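Local coordinates for Glyoxalase/bleomycin resistance protein/dioxygenase (Alicyclobacillus acidocaldarius subsp. acidocaldarius, PDB 3RRI) that is a metal-binding protein of the vicinal oxygen chelate (glyoxalase) superfamily, possibly with dioxygenase activity, at residues I15-R18 with D19-E22. Residues are numbered along the deposited sequence; the frame is centred on the assembly and turned at random.
Sequences IPAR and DLDE
Arg18 and Glu22 form a bidentate salt bridge across the bend where strand 10-17 hands over to helix 20-30. The guanidinium presents its side edge: NE donates to Glu22 OE1 at 2.9 Å, and NH2 donates to Glu22 OE2, also at 2.9 Å. Both bonds are close to straight. Each oxygen is met on its syn side, and the two flat groups lie nearly coplanar, 25° apart, so the paired bonds fix how both ends are rotated. Arg18 reaches this edge with CG set between its own backbone N and carbonyl carbon (chi1 69°) and the chain then extended to NE. Glu22 comes from the first turn of the helix, also extended, and its OE1 passes 3.4 Å from Arg18 CG. Trp60 adds a cation-pi contact to the same arginine, while Pro118 touches the side chain of Glu22.

Asp19, at the N-cap, grips the same glutamate at its backbone. Its OD1 accepts from the backbone N of Glu22 at 2.8 Å, on the anti side of the carboxylate; CG anti to N (chi1 179°) swings the acid over the start of the helix. Further in, Ala17 CB lies 4.3 Å from Leu20 CD2, a loose apolar contact. Ala17 also rests on Cys54 and Leu20 on Leu56, so both the strand end and the helix start pack against neighbouring strand 50-56.

This is the strand-to-helix link of a beta-alpha-beta-beta-beta module, the building unit of the vicinal oxygen chelate fold. Glu22 is held twice, by its backbone N and by its carboxylate, so capping and ion pairing together fasten the helix's first turn to the short link that follows the strand, and the negative charges of Asp19 and Glu22 probably suit the positive end of the helix dipole.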
# COMPACT_ATOMS: atom_id res chain seq x y z
N ILE A 15 -12.49 10.11 -26.53
CA ILE A 15 -12.43 11.39 -27.21
C ILE A 15 -12.30 11.11 -28.71
O ILE A 15 -11.81 10.04 -29.12
CB ILE A 15 -11.20 12.23 -26.75
CG1 ILE A 15 -9.88 11.45 -26.96
CG2 ILE A 15 -11.40 12.74 -25.32
CD1 ILE A 15 -8.62 12.37 -26.70
N PRO A 16 -12.69 12.09 -29.54
CA PRO A 16 -12.49 11.94 -30.96
C PRO A 16 -11.04 12.18 -31.43
O PRO A 16 -10.33 13.04 -30.87
CB PRO A 16 -13.40 13.01 -31.55
CG PRO A 16 -13.50 14.03 -30.53
CD PRO A 16 -13.34 13.36 -29.19
N ALA A 17 -10.62 11.42 -32.43
CA ALA A 17 -9.36 11.63 -33.14
C ALA A 17 -9.68 11.66 -34.62
O ALA A 17 -10.27 10.72 -35.13
CB ALA A 17 -8.39 10.51 -32.87
N ARG A 18 -9.28 12.71 -35.31
CA ARG A 18 -9.51 12.78 -36.76
C ARG A 18 -8.65 11.79 -37.56
O ARG A 18 -8.97 11.45 -38.70
CB ARG A 18 -9.28 14.21 -37.23
CG ARG A 18 -7.86 14.65 -37.18
CD ARG A 18 -7.78 16.14 -37.35
NE ARG A 18 -6.38 16.53 -37.48
CZ ARG A 18 -5.98 17.79 -37.65
NH1 ARG A 18 -6.87 18.77 -37.72
NH2 ARG A 18 -4.68 18.05 -37.78
N ASP A 19 -7.55 11.34 -36.96
CA ASP A 19 -6.60 10.46 -37.61
C ASP A 19 -5.85 9.69 -36.54
O ASP A 19 -5.22 10.29 -35.67
CB ASP A 19 -5.62 11.30 -38.47
CG ASP A 19 -4.57 10.44 -39.17
OD1 ASP A 19 -3.67 9.88 -38.51
OD2 ASP A 19 -4.66 10.31 -40.42
N LEU A 20 -5.89 8.36 -36.60
CA LEU A 20 -5.34 7.57 -35.51
C LEU A 20 -3.81 7.60 -35.43
O LEU A 20 -3.26 7.58 -34.34
CB LEU A 20 -5.82 6.12 -35.58
CG LEU A 20 -7.33 5.90 -35.40
CD1 LEU A 20 -7.64 4.38 -35.53
CD2 LEU A 20 -7.86 6.45 -34.10
N ASP A 21 -3.12 7.59 -36.58
CA ASP A 21 -1.67 7.70 -36.58
C ASP A 21 -1.21 9.02 -35.99
O ASP A 21 -0.21 9.05 -35.24
CB ASP A 21 -1.07 7.52 -37.98
CG ASP A 21 -1.04 6.06 -38.43
OD1 ASP A 21 -1.15 5.16 -37.57
OD2 ASP A 21 -0.89 5.83 -39.65
N GLU A 22 -1.92 10.08 -36.31
CA GLU A 22 -1.61 11.41 -35.79
C GLU A 22 -1.82 11.46 -34.27
O GLU A 22 -1.08 12.11 -33.54
CB GLU A 22 -2.50 12.43 -36.50
CG GLU A 22 -2.30 13.88 -36.12
CD GLU A 22 -3.31 14.78 -36.79
OE1 GLU A 22 -4.51 14.42 -36.79
OE2 GLU A 22 -2.91 15.86 -37.29